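Local coordinates for protein Cas13d (uncultured Ruminococcus sp, PDB 6IV9) that binds a CRISPR RNA in a binary complex and, through its two HEPN domains, governs maturation of that RNA and cleavage of target RNA, at residues Lys152-Lys157 / Tyr759-Pro764; Tyr186-Val191 / Cys290-Lys295; Gly211-Arg216 / Lys239-Lys244; Leu281-Gln286 / Ser305-Ile310. The protein carries 2 engineered substitutions. All blocks are in the same frame, centred on the assembly; numbering follows the deposited sequence.

Contact 1: residues Lys152-Lys157 / Tyr759-Pro764; sequences KSELEK and YKEIIP
Carboxylate oxygen E154 OE2, which rests against the methyl I762 CG2 at 3.3 Å, is bound from its own helix by K157 NZ at 2.9 Å. This is an i to i+3 salt bridge on the surface of helix 152-160, and the contact joins that helix to the turn at the C-terminal end of the long helix 713-760. The ammonium comes in on the syn side of the carboxylate, 18° out of its plane, and probably helps hold the group in place. E154 is folded at chi2 (-31°), which lays its CG as well as its carboxylate over I762 CG2. The two side chains run past each other in opposite directions, so CG, CD and OE2 of the glutamate all lie against the isoleucine methyl, and OE2 also keeps its bond to the lysine. E761 offers just its CB, 3.7 Å from E154 OE1, and its own carboxylate leads away. With that carboxylate turned away, E154 OE1 and E761 OE1 are 5.3 Å apart, a separation that probably eases the repulsion of like charges. The turn that carries I762 is tied by its backbone: carbonyl oxygen Y759 O accepts from both I762 N at 2.9 Å and I763 N at 2.8 Å.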
loop_
_atom_site.group_PDB
_atom_site.type_symbol
_atom_site.label_atom_id
_atom_site.label_comp_id
_atom_site.label_asym_id
_atom_site.label_seq_id
_atom_site.Cartn_x
_atom_site.Cartn_y
_atom_site.Cartn_z
ATOM N N LYS A 152 -13.725 10.045 -21.843
ATOM C CA LYS A 152 -13.513 11.392 -21.268
ATOM C C LYS A 152 -14.842 12.135 -21.140
ATOM O O LYS A 152 -15.070 12.697 -20.111
ATOM C CB LYS A 152 -12.590 12.181 -22.197
ATOM C CG LYS A 152 -12.340 13.633 -21.849
ATOM C CD LYS A 152 -11.312 14.235 -22.763
ATOM C CE LYS A 152 -10.985 15.683 -22.496
ATOM N NZ LYS A 152 -12.128 16.577 -22.759
ATOM N N SER A 153 -15.680 12.123 -22.167
ATOM C CA SER A 153 -16.959 12.867 -22.080
ATOM C C SER A 153 -17.891 12.287 -21.015
ATOM O O SER A 153 -18.473 13.038 -20.281
ATOM C CB SER A 153 -17.612 12.943 -23.414
ATOM O OG SER A 153 -16.837 13.742 -24.272
ATOM N N GLU A 154 -18.026 10.974 -20.975
ATOM C CA GLU A 154 -18.893 10.338 -19.964
ATOM C C GLU A 154 -18.350 10.652 -18.569
ATOM O O GLU A 154 -19.127 10.939 -17.703
ATOM C CB GLU A 154 -18.876 8.829 -20.164
ATOM C CG GLU A 154 -19.995 8.307 -21.019
ATOM C CD GLU A 154 -21.297 9.089 -20.967
ATOM O OE1 GLU A 154 -22.006 8.966 -19.975
ATOM O OE2 GLU A 154 -21.567 9.823 -21.928
ATOM N N LEU A 155 -17.039 10.578 -18.388
ATOM C CA LEU A 155 -16.440 10.864 -17.068
ATOM C C LEU A 155 -16.678 12.321 -16.664
ATOM O O LEU A 155 -17.045 12.539 -15.548
ATOM C CB LEU A 155 -14.958 10.510 -17.114
ATOM C CG LEU A 155 -14.688 9.012 -17.043
ATOM C CD1 LEU A 155 -13.269 8.675 -17.430
ATOM C CD2 LEU A 155 -15.008 8.493 -15.663
ATOM N N GLU A 156 -16.508 13.266 -17.580
ATOM C CA GLU A 156 -16.724 14.694 -17.245
ATOM C C GLU A 156 -18.180 14.889 -16.829
ATOM O O GLU A 156 -18.421 15.572 -15.869
ATOM C CB GLU A 156 -16.395 15.575 -18.445
ATOM C CG GLU A 156 -14.915 15.645 -18.741
ATOM C CD GLU A 156 -14.520 16.253 -20.074
ATOM O OE1 GLU A 156 -13.355 16.520 -20.242
ATOM O OE2 GLU A 156 -15.384 16.433 -20.924
ATOM N N LYS A 157 -19.104 14.275 -17.544
ATOM C CA LYS A 157 -20.525 14.432 -17.159
ATOM C C LYS A 157 -20.760 13.862 -15.757
ATOM O O LYS A 157 -21.398 14.508 -14.979
ATOM C CB LYS A 157 -21.418 13.715 -18.164
ATOM C CG LYS A 157 -21.450 14.342 -19.543
ATOM C CD LYS A 157 -22.587 13.825 -20.374
ATOM C CE LYS A 157 -22.145 12.922 -21.496
ATOM N NZ LYS A 157 -23.274 12.117 -22.009
ATOM N N TYR A 759 -19.017 2.419 -20.491
ATOM C CA TYR A 759 -19.237 2.113 -21.925
ATOM C C TYR A 759 -20.714 1.834 -22.199
ATOM O O TYR A 759 -21.198 2.145 -23.251
ATOM C CB TYR A 759 -18.385 0.933 -22.362
ATOM C CG TYR A 759 -16.983 1.277 -22.772
ATOM C CD1 TYR A 759 -16.729 2.056 -23.881
ATOM C CD2 TYR A 759 -15.910 0.777 -22.078
ATOM C CE1 TYR A 759 -15.445 2.349 -24.283
ATOM C CE2 TYR A 759 -14.619 1.064 -22.461
ATOM C CZ TYR A 759 -14.384 1.846 -23.568
ATOM O OH TYR A 759 -13.113 2.114 -23.939
ATOM N N LYS A 760 -21.403 1.281 -21.213
ATOM C CA LYS A 760 -22.824 0.894 -21.363
ATOM C C LYS A 760 -23.661 2.131 -21.674
ATOM O O LYS A 760 -24.659 1.991 -22.323
ATOM C CB LYS A 760 -23.347 0.142 -20.142
ATOM C CG LYS A 760 -24.690 -0.522 -20.372
ATOM C CD LYS A 760 -25.001 -1.661 -19.454
ATOM C CE LYS A 760 -26.399 -2.187 -19.666
ATOM N NZ LYS A 760 -26.790 -3.131 -18.600
ATOM N N GLU A 761 -23.268 3.279 -21.147
ATOM C CA GLU A 761 -24.007 4.539 -21.377
ATOM C C GLU A 761 -23.800 5.051 -22.803
ATOM O O GLU A 761 -24.583 5.880 -23.216
ATOM C CB GLU A 761 -23.580 5.601 -20.374
ATOM C CG GLU A 761 -24.038 5.302 -18.969
ATOM C CD GLU A 761 -25.528 5.079 -18.825
ATOM O OE1 GLU A 761 -26.290 5.856 -19.404
ATOM O OE2 GLU A 761 -25.918 4.131 -18.139
ATOM N N ILE A 762 -22.751 4.624 -23.497
ATOM C CA ILE A 762 -22.493 5.210 -24.840
ATOM C C ILE A 762 -22.484 4.168 -25.959
ATOM O O ILE A 762 -22.500 4.581 -27.108
ATOM C CB ILE A 762 -21.206 6.044 -24.792
ATOM C CG1 ILE A 762 -19.995 5.189 -24.430
ATOM C CG2 ILE A 762 -21.368 7.181 -23.816
ATOM C CD1 ILE A 762 -18.695 5.858 -24.713
ATOM N N ILE A 763 -22.450 2.882 -25.630
ATOM C CA ILE A 763 -22.464 1.832 -26.684
ATOM C C ILE A 763 -23.846 1.178 -26.689
ATOM O O ILE A 763 -24.158 0.445 -25.776
ATOM C CB ILE A 763 -21.358 0.789 -26.446
ATOM C CG1 ILE A 763 -20.007 1.432 -26.145
ATOM C CG2 ILE A 763 -21.273 -0.178 -27.601
ATOM C CD1 ILE A 763 -19.384 2.098 -27.321
ATOM N N PRO A 764 -24.652 1.378 -27.748
ATOM C CA PRO A 764 -25.994 0.813 -27.844
ATOM C C PRO A 764 -25.968 -0.715 -27.792
ATOM O O PRO A 764 -26.797 -1.286 -27.189
ATOM C CB PRO A 764 -26.450 1.250 -29.239
ATOM C CG PRO A 764 -25.689 2.518 -29.473
ATOM C CD PRO A 764 -24.330 2.212 -28.891
#

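Contact 2: residues Tyr186-Val191 / Cys290-Lys295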
loop_
_atom_site.group_PDB
_atom_site.type_symbol
_atom_site.label_atom_id
_atom_site.label_comp_id
_atom_site.label_asym_id
_atom_site.label_seq_id
_atom_site.Cartn_x
_atom_site.Cartn_y
_atom_site.Cartn_z
ATOM N N TYR A 186 -7.212 -2.836 -1.349
ATOM C CA TYR A 186 -7.198 -2.987 0.129
ATOM C C TYR A 186 -8.500 -3.539 0.706
ATOM O O TYR A 186 -8.421 -4.346 1.578
ATOM C CB TYR A 186 -6.527 -1.795 0.811
ATOM C CG TYR A 186 -5.067 -1.813 0.478
ATOM C CD1 TYR A 186 -4.230 -2.753 1.040
ATOM C CD2 TYR A 186 -4.563 -1.000 -0.507
ATOM C CE1 TYR A 186 -2.901 -2.828 0.686
ATOM C CE2 TYR A 186 -3.231 -1.044 -0.858
ATOM C CZ TYR A 186 -2.398 -1.966 -0.268
ATOM O OH TYR A 186 -1.101 -2.038 -0.644
ATOM N N VAL A 187 -9.655 -3.081 0.244
ATOM C CA VAL A 187 -10.911 -3.666 0.792
ATOM C C VAL A 187 -10.992 -5.144 0.408
ATOM O O VAL A 187 -11.469 -5.918 1.187
ATOM C CB VAL A 187 -12.186 -2.891 0.431
ATOM C CG1 VAL A 187 -12.159 -1.495 1.010
ATOM C CG2 VAL A 187 -12.454 -2.874 -1.048
ATOM N N THR A 188 -10.543 -5.488 -0.787
ATOM C CA THR A 188 -10.596 -6.909 -1.178
ATOM C C THR A 188 -9.721 -7.713 -0.216
ATOM O O THR A 188 -10.157 -8.722 0.264
ATOM C CB THR A 188 -10.157 -7.102 -2.633
ATOM O OG1 THR A 188 -11.106 -6.479 -3.480
ATOM C CG2 THR A 188 -10.040 -8.562 -3.004
ATOM N N ASN A 189 -8.524 -7.228 0.063
ATOM C CA ASN A 189 -7.612 -7.942 0.984
ATOM C C ASN A 189 -8.204 -8.003 2.398
ATOM O O ASN A 189 -8.109 -9.031 3.010
ATOM C CB ASN A 189 -6.237 -7.287 1.012
ATOM C CG ASN A 189 -5.479 -7.491 -0.276
ATOM O OD1 ASN A 189 -5.905 -8.238 -1.118
ATOM N ND2 ASN A 189 -4.357 -6.829 -0.421
ATOM N N ILE A 190 -8.745 -6.898 2.891
ATOM C CA ILE A 190 -9.296 -6.871 4.277
ATOM C C ILE A 190 -10.475 -7.843 4.399
ATOM O O ILE A 190 -10.531 -8.580 5.341
ATOM C CB ILE A 190 -9.707 -5.443 4.672
ATOM C CG1 ILE A 190 -8.510 -4.495 4.711
ATOM C CG2 ILE A 190 -10.472 -5.478 5.979
ATOM C CD1 ILE A 190 -8.872 -3.051 4.884
ATOM N N VAL A 191 -11.370 -7.845 3.429
ATOM C CA VAL A 191 -12.541 -8.756 3.499
ATOM C C VAL A 191 -12.037 -10.202 3.510
ATOM O O VAL A 191 -12.581 -11.003 4.227
ATOM C CB VAL A 191 -13.499 -8.495 2.329
ATOM C CG1 VAL A 191 -14.556 -9.567 2.224
ATOM C CG2 VAL A 191 -14.133 -7.130 2.435
ATOM N N CYS A 290 -18.998 0.188 -2.926
ATOM C CA CYS A 290 -18.796 1.383 -3.765
ATOM C C CYS A 290 -17.759 1.155 -4.858
ATOM O O CYS A 290 -17.778 1.903 -5.792
ATOM C CB CYS A 290 -18.309 2.538 -2.916
ATOM S SG CYS A 290 -19.581 3.143 -1.791
ATOM N N VAL A 291 -16.854 0.201 -4.680
ATOM C CA VAL A 291 -15.793 -0.020 -5.699
ATOM C C VAL A 291 -16.002 -1.328 -6.464
ATOM O O VAL A 291 -15.232 -1.576 -7.361
ATOM C CB VAL A 291 -14.405 0.058 -5.051
ATOM C CG1 VAL A 291 -14.112 1.451 -4.550
ATOM C CG2 VAL A 291 -14.285 -0.934 -3.923
ATOM N N PHE A 292 -17.000 -2.116 -6.086
ATOM C CA PHE A 292 -17.336 -3.379 -6.785
ATOM C C PHE A 292 -18.844 -3.424 -7.044
ATOM O O PHE A 292 -19.586 -2.863 -6.289
ATOM C CB PHE A 292 -16.840 -4.592 -6.007
ATOM C CG PHE A 292 -15.349 -4.754 -6.068
ATOM C CD1 PHE A 292 -14.726 -5.126 -7.241
ATOM C CD2 PHE A 292 -14.574 -4.500 -4.964
ATOM C CE1 PHE A 292 -13.353 -5.263 -7.298
ATOM C CE2 PHE A 292 -13.204 -4.629 -5.024
ATOM C CZ PHE A 292 -12.600 -5.008 -6.188
ATOM N N HIS A 293 -19.256 -4.098 -8.102
ATOM C CA HIS A 293 -20.703 -4.145 -8.416
ATOM C C HIS A 293 -21.350 -5.376 -7.787
ATOM O O HIS A 293 -20.677 -6.370 -7.564
ATOM C CB HIS A 293 -20.936 -4.008 -9.922
ATOM C CG HIS A 293 -20.416 -2.722 -10.460
ATOM N ND1 HIS A 293 -19.129 -2.310 -10.253
ATOM C CD2 HIS A 293 -21.015 -1.733 -11.139
ATOM C CE1 HIS A 293 -18.946 -1.143 -10.812
ATOM N NE2 HIS A 293 -20.087 -0.768 -11.361
ATOM N N ASP A 294 -22.648 -5.286 -7.549
ATOM C CA ASP A 294 -23.419 -6.418 -6.990
ATOM C C ASP A 294 -23.801 -7.377 -8.122
ATOM O O ASP A 294 -23.415 -7.141 -9.252
ATOM C CB ASP A 294 -24.640 -5.935 -6.214
ATOM C CG ASP A 294 -25.655 -5.192 -7.054
ATOM O OD1 ASP A 294 -25.679 -5.380 -8.271
ATOM O OD2 ASP A 294 -26.405 -4.424 -6.469
ATOM N N LYS A 295 -24.637 -8.368 -7.805
ATOM C CA LYS A 295 -25.076 -9.415 -8.760
ATOM C C LYS A 295 -25.788 -8.776 -9.952
ATOM O O LYS A 295 -25.660 -9.292 -11.052
ATOM C CB LYS A 295 -26.025 -10.387 -8.054
ATOM C CG LYS A 295 -26.803 -11.336 -8.960
ATOM C CD LYS A 295 -28.173 -11.722 -8.412
ATOM C CE LYS A 295 -29.011 -12.561 -9.356
ATOM N NZ LYS A 295 -29.504 -13.803 -8.714
#
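Apolar packing in this buried contact centres on V187: the methyls V187 CG2 and V291 CG2 meet at 3.9 Å where helix 168-197 passes the end of helix 267-291. The same V187 CG2 also reaches the rim of the F292 ring, near its plane and 4.4 Å from F292 CE2. Compact beta-branched valines suit the place, since each presents a methyl close to its backbone.

The second kind of contact is polar against aromatic. Hydroxyl T188 OG1 approaches the ring obliquely, 3.2 Å from F292 CE2 and 3.4 Å from F292 CZ, the two side chains crossing at about a right angle. With T188 chi1 at -66° the hydroxyl stands beside its backbone N, from where it hydrogen-bonds to A184 O; its polar need is met inside the helix, and the ring can pack on it.

F292 is the first residue to leave helical backbone angles, and helix 713-760 shares in holding this exit: V746 touches both T188 and F292, and E753 OE1 accepts from H293 N. H293 is probably the histidine of the R-X4-H signature of a HEPN nuclease, its arginine apparently replaced here by an engineered alanine; the packing would then belong to the helical core beside that motif.

Contact 3: residues Gly211-Arg216 / Lys239-Lys244; sequences GYLSAR and KKSLSK
K240 passes obliquely by the ring of Y212. Its CB lies 4.2 Å from Y212 CD2; the chain then extends so that K240 CD comes within 4.0 Å of Y212 CE2; and K240 NZ ends in a long, weak ion pair with D208 OD2. A lysine fits this exposed border because its methylenes can lie against an aromatic while the ammonium remains near the surface.

One residue further along the helix, S241 faces the loop with a small side chain. S241 CB sits 4.0 Å from Y212 CB, and L213 CD2 approaches S241 OG to 3.8 Å. The serine chi1 of 68° tucks the hydroxyl back over its own helix, where it hydrogen-bonds to I238 O. The same oxygen accepts from a water at 3.1 Å, and that water donates also to Y212 O at 2.8 Å, bridging helix and loop. Beyond this point S214 OG accepts from R216 N, an ST turn further along the loop.

The loop thus runs between helix 232-251 and helix 267-291: L213 reaches Y278 and L281 of the latter, and F222 of the short helix 219-223 packs on both L213 and S241.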
loop_
_atom_site.group_PDB
_atom_site.type_symbol
_atom_site.label_atom_id
_atom_site.label_comp_id
_atom_site.label_asym_id
_atom_site.label_seq_id
_atom_site.Cartn_x
_atom_site.Cartn_y
_atom_site.Cartn_z
ATOM N N GLY A 211 -20.671 -9.308 3.095
ATOM C CA GLY A 211 -21.629 -8.876 2.060
ATOM C C GLY A 211 -22.979 -8.439 2.599
ATOM O O GLY A 211 -23.610 -7.621 1.952
ATOM N N TYR A 212 -23.438 -9.024 3.703
ATOM C CA TYR A 212 -24.780 -8.706 4.249
ATOM C C TYR A 212 -24.734 -7.556 5.255
ATOM O O TYR A 212 -25.776 -7.233 5.797
ATOM C CB TYR A 212 -25.418 -9.936 4.891
ATOM C CG TYR A 212 -25.879 -10.989 3.922
ATOM C CD1 TYR A 212 -26.350 -10.653 2.670
ATOM C CD2 TYR A 212 -25.841 -12.325 4.262
ATOM C CE1 TYR A 212 -26.771 -11.617 1.774
ATOM C CE2 TYR A 212 -26.254 -13.303 3.377
ATOM C CZ TYR A 212 -26.722 -12.949 2.130
ATOM O OH TYR A 212 -27.136 -13.922 1.263
ATOM N N LEU A 213 -23.554 -7.026 5.546
ATOM C CA LEU A 213 -23.456 -5.877 6.474
ATOM C C LEU A 213 -23.864 -4.608 5.728
ATOM O O LEU A 213 -23.719 -4.569 4.532
ATOM C CB LEU A 213 -22.023 -5.732 6.983
ATOM C CG LEU A 213 -21.485 -6.877 7.827
ATOM C CD1 LEU A 213 -20.036 -6.642 8.181
ATOM C CD2 LEU A 213 -22.303 -7.061 9.081
ATOM N N SER A 214 -24.392 -3.646 6.447
ATOM C CA SER A 214 -24.672 -2.367 5.783
ATOM C C SER A 214 -24.393 -1.264 6.787
ATOM O O SER A 214 -24.906 -1.358 7.896
ATOM C CB SER A 214 -26.065 -2.305 5.276
ATOM O OG SER A 214 -26.330 -1.003 4.810
ATOM N N ALA A 215 -23.728 -0.197 6.347
ATOM C CA ALA A 215 -23.424 0.967 7.206
ATOM C C ALA A 215 -24.712 1.747 7.472
ATOM O O ALA A 215 -24.684 2.657 8.251
ATOM C CB ALA A 215 -22.369 1.840 6.594
ATOM N N ARG A 216 -25.788 1.387 6.790
ATOM C CA ARG A 216 -27.092 2.065 6.944
ATOM C C ARG A 216 -27.874 1.421 8.089
ATOM O O ARG A 216 -28.953 1.895 8.399
ATOM C CB ARG A 216 -27.846 2.072 5.616
ATOM C CG ARG A 216 -27.345 3.139 4.656
ATOM C CD ARG A 216 -27.847 3.036 3.240
ATOM N NE ARG A 216 -27.430 1.792 2.624
ATOM C CZ ARG A 216 -26.177 1.377 2.521
ATOM N NH1 ARG A 216 -25.185 2.143 2.930
ATOM N NH2 ARG A 216 -25.921 0.189 2.014
ATOM N N LYS A 239 -29.273 -11.812 10.174
ATOM C CA LYS A 239 -29.021 -12.901 11.146
ATOM C C LYS A 239 -27.849 -13.760 10.689
ATOM O O LYS A 239 -27.094 -14.183 11.527
ATOM C CB LYS A 239 -30.276 -13.747 11.328
ATOM C CG LYS A 239 -31.429 -13.021 11.992
ATOM C CD LYS A 239 -31.940 -13.733 13.215
ATOM C CE LYS A 239 -33.393 -13.435 13.492
ATOM N NZ LYS A 239 -34.062 -12.952 12.266
ATOM N N LYS A 240 -27.734 -14.008 9.395
ATOM C CA LYS A 240 -26.600 -14.804 8.892
ATOM C C LYS A 240 -25.295 -14.079 9.225
ATOM O O LYS A 240 -24.368 -14.734 9.638
ATOM C CB LYS A 240 -26.705 -14.967 7.377
ATOM C CG LYS A 240 -27.820 -15.868 6.878
ATOM C CD LYS A 240 -27.497 -16.397 5.503
ATOM C CE LYS A 240 -28.664 -17.041 4.788
ATOM N NZ LYS A 240 -28.196 -18.093 3.856
ATOM N N SER A 241 -25.247 -12.766 9.021
ATOM C CA SER A 241 -24.007 -12.003 9.292
ATOM C C SER A 241 -23.783 -11.889 10.799
ATOM O O SER A 241 -22.657 -11.956 11.210
ATOM C CB SER A 241 -24.014 -10.666 8.608
ATOM O OG SER A 241 -24.977 -9.809 9.168
ATOM N N LEU A 242 -24.847 -11.733 11.575
ATOM C CA LEU A 242 -24.715 -11.640 13.050
ATOM C C LEU A 242 -24.057 -12.919 13.562
ATOM O O LEU A 242 -23.180 -12.852 14.388
ATOM C CB LEU A 242 -26.119 -11.489 13.630
ATOM C CG LEU A 242 -26.202 -11.204 15.121
ATOM C CD1 LEU A 242 -25.286 -10.070 15.507
ATOM C CD2 LEU A 242 -27.622 -10.884 15.521
ATOM N N SER A 243 -24.490 -14.052 13.037
ATOM C CA SER A 243 -23.944 -15.351 13.472
ATOM C C SER A 243 -22.453 -15.433 13.127
ATOM O O SER A 243 -21.682 -15.889 13.949
ATOM C CB SER A 243 -24.774 -16.446 12.878
ATOM O OG SER A 243 -24.082 -17.667 12.897
ATOM N N LYS A 244 -22.077 -14.973 11.934
ATOM C CA LYS A 244 -20.655 -14.940 11.511
ATOM C C LYS A 244 -19.882 -13.960 12.400
ATOM O O LYS A 244 -18.752 -14.230 12.701
ATOM C CB LYS A 244 -20.551 -14.628 10.020
ATOM C CG LYS A 244 -20.907 -15.787 9.110
ATOM C CD LYS A 244 -19.813 -16.803 9.063
ATOM C CE LYS A 244 -19.969 -17.843 7.979
ATOM N NZ LYS A 244 -18.784 -17.896 7.089
HETATM O O HOH W 1 -25.991 -6.995 8.551
#

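Contact 4: residues Leu281-Gln286 / Ser305-Ile310; sequences LAIVGQ and SFINNI
The backbones approach to 8.3 Å between I283 CA and I307 CA and to 8.6 Å between Q286 CA and F306 CA, a spacing at which side chains fill the interface between helix 267-291 and a short, weakly bonded helix of about 306-309. This is helix-on-helix packing built around a CH-pi contact. Methylene Q286 CG lies over the face of the F306 ring, 3.3 Å from its centroid and only 4° off the normal.

Q286 is bent at chi2 (73°), which carries its amide onward across the ring to bring Q286 NE2 within 3.5 Å of F306 CG, with the amide and ring planes 49° apart. Glutamine serves two ends here: its aliphatic stem covers an aromatic face, while its buried amide is satisfied elsewhere, Q286 OE1 by R216 NH1 and Q286 NE2 by D302 OD1. Those two bonds probably fix the rotation of the amide.

I283 comes to the same ring from its edge, with I283 CG2 4.1 Å from F306 CZ. M501 of helix 497-505 touches both I283 and F306, extending the apolar cluster. The other branch of the isoleucine goes to I307, whose chain swings toward the long helix at its end, so that the two terminal methyls, I283 CD1 and I307 CD1, meet at 3.9 Å.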
loop_
_atom_site.group_PDB
_atom_site.type_symbol
_atom_site.label_atom_id
_atom_site.label_comp_id
_atom_site.label_asym_id
_atom_site.label_seq_id
_atom_site.Cartn_x
_atom_site.Cartn_y
_atom_site.Cartn_z
ATOM N N LEU A 281 -16.352 -3.075 10.567
ATOM C CA LEU A 281 -16.676 -4.069 9.519
ATOM C C LEU A 281 -17.723 -3.516 8.557
ATOM O O LEU A 281 -17.564 -3.661 7.391
ATOM C CB LEU A 281 -17.202 -5.333 10.195
ATOM C CG LEU A 281 -16.249 -6.000 11.169
ATOM C CD1 LEU A 281 -16.858 -7.265 11.719
ATOM C CD2 LEU A 281 -14.926 -6.291 10.517
ATOM N N ALA A 282 -18.752 -2.880 9.083
ATOM C CA ALA A 282 -19.820 -2.316 8.239
ATOM C C ALA A 282 -19.234 -1.241 7.318
ATOM O O ALA A 282 -19.658 -1.146 6.204
ATOM C CB ALA A 282 -20.902 -1.766 9.115
ATOM N N ILE A 283 -18.324 -0.424 7.819
ATOM C CA ILE A 283 -17.694 0.622 6.964
ATOM C C ILE A 283 -16.874 -0.046 5.859
ATOM O O ILE A 283 -16.989 0.351 4.737
ATOM C CB ILE A 283 -16.857 1.599 7.795
ATOM C CG1 ILE A 283 -17.754 2.538 8.592
ATOM C CG2 ILE A 283 -15.909 2.367 6.907
ATOM C CD1 ILE A 283 -17.054 3.279 9.675
ATOM N N VAL A 284 -16.128 -1.088 6.197
ATOM C CA VAL A 284 -15.324 -1.816 5.182
ATOM C C VAL A 284 -16.287 -2.381 4.138
ATOM O O VAL A 284 -16.014 -2.254 2.981
ATOM C CB VAL A 284 -14.499 -2.931 5.842
ATOM C CG1 VAL A 284 -13.986 -3.922 4.824
ATOM C CG2 VAL A 284 -13.355 -2.372 6.653
ATOM N N GLY A 285 -17.403 -2.945 4.573
ATOM C CA GLY A 285 -18.395 -3.499 3.640
ATOM C C GLY A 285 -18.968 -2.428 2.732
ATOM O O GLY A 285 -19.152 -2.689 1.563
ATOM N N GLN A 286 -19.231 -1.255 3.282
ATOM C CA GLN A 286 -19.794 -0.127 2.504
ATOM C C GLN A 286 -18.800 0.303 1.421
ATOM O O GLN A 286 -19.208 0.515 0.300
ATOM C CB GLN A 286 -20.153 1.010 3.454
ATOM C CG GLN A 286 -20.243 2.370 2.792
ATOM C CD GLN A 286 -21.468 2.539 1.932
ATOM O OE1 GLN A 286 -22.427 1.803 2.028
ATOM N NE2 GLN A 286 -21.425 3.532 1.071
ATOM N N SER A 305 -19.375 10.499 0.483
ATOM C CA SER A 305 -20.310 11.258 1.348
ATOM C C SER A 305 -20.895 10.420 2.487
ATOM O O SER A 305 -21.252 11.000 3.479
ATOM C CB SER A 305 -21.411 11.812 0.508
ATOM O OG SER A 305 -22.146 10.772 -0.081
ATOM N N PHE A 306 -20.878 9.101 2.366
ATOM C CA PHE A 306 -21.607 8.220 3.313
ATOM C C PHE A 306 -21.171 8.418 4.762
ATOM O O PHE A 306 -22.034 8.364 5.611
ATOM C CB PHE A 306 -21.563 6.757 2.867
ATOM C CG PHE A 306 -20.390 5.976 3.395
ATOM C CD1 PHE A 306 -20.420 5.448 4.667
ATOM C CD2 PHE A 306 -19.218 5.873 2.675
ATOM C CE1 PHE A 306 -19.338 4.764 5.182
ATOM C CE2 PHE A 306 -18.132 5.194 3.194
ATOM C CZ PHE A 306 -18.195 4.637 4.440
ATOM N N ILE A 307 -19.889 8.640 5.011
ATOM C CA ILE A 307 -19.409 8.698 6.420
ATOM C C ILE A 307 -20.065 9.852 7.167
ATOM O O ILE A 307 -20.179 9.742 8.362
ATOM C CB ILE A 307 -17.880 8.686 6.553
ATOM C CG1 ILE A 307 -17.460 8.211 7.941
ATOM C CG2 ILE A 307 -17.276 10.027 6.214
ATOM C CD1 ILE A 307 -17.954 6.844 8.284
ATOM N N ASN A 308 -20.394 10.927 6.461
ATOM C CA ASN A 308 -21.026 12.109 7.098
ATOM C C ASN A 308 -22.553 11.997 7.086
ATOM O O ASN A 308 -23.168 12.810 7.718
ATOM C CB ASN A 308 -20.578 13.400 6.415
ATOM C CG ASN A 308 -19.085 13.603 6.494
ATOM O OD1 ASN A 308 -18.562 14.018 7.507
ATOM N ND2 ASN A 308 -18.390 13.284 5.430
ATOM N N ASN A 309 -23.109 11.011 6.396
ATOM C CA ASN A 309 -24.577 10.864 6.247
ATOM C C ASN A 309 -25.154 9.705 7.058
ATOM O O ASN A 309 -26.338 9.722 7.310
ATOM C CB ASN A 309 -24.949 10.637 4.790
ATOM C CG ASN A 309 -24.705 11.859 3.944
ATOM O OD1 ASN A 309 -24.526 12.945 4.467
ATOM N ND2 ASN A 309 -24.677 11.672 2.639
ATOM N N ILE A 310 -24.339 8.737 7.470
ATOM C CA ILE A 310 -24.849 7.570 8.247
ATOM C C ILE A 310 -25.063 7.971 9.706
ATOM O O ILE A 310 -24.728 9.076 10.063
ATOM C CB ILE A 310 -23.944 6.330 8.119
ATOM C CG1 ILE A 310 -22.497 6.635 8.499
ATOM C CG2 ILE A 310 -24.059 5.728 6.736
ATOM C CD1 ILE A 310 -21.624 5.421 8.596
#

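Contacts 2, 3 and 4 form one cluster, with centres 13 to 15 Å apart. Contacts 2 and 4 share helix 267-291 and touch through V284 CG1, which lies 4.0 Å from V191 CG2. Contacts 3 and 4 meet where A215 CB packs on Q286 CB at 3.9 Å. Contact 2 holds the probable HEPN histidine, H293, just past the end of helix 267-291, the helix against which contacts 3 and 4 also pack. Contact 1 stands apart, its centre 23 Å from that of contact 2, although helices 152-160 and 168-197 follow each other in sequence. Nearest atoms of contacts 1 and 2 lie about 5 and 7 Å from the bound RNA, against about 25 and 20 Å for contacts 3 and 4.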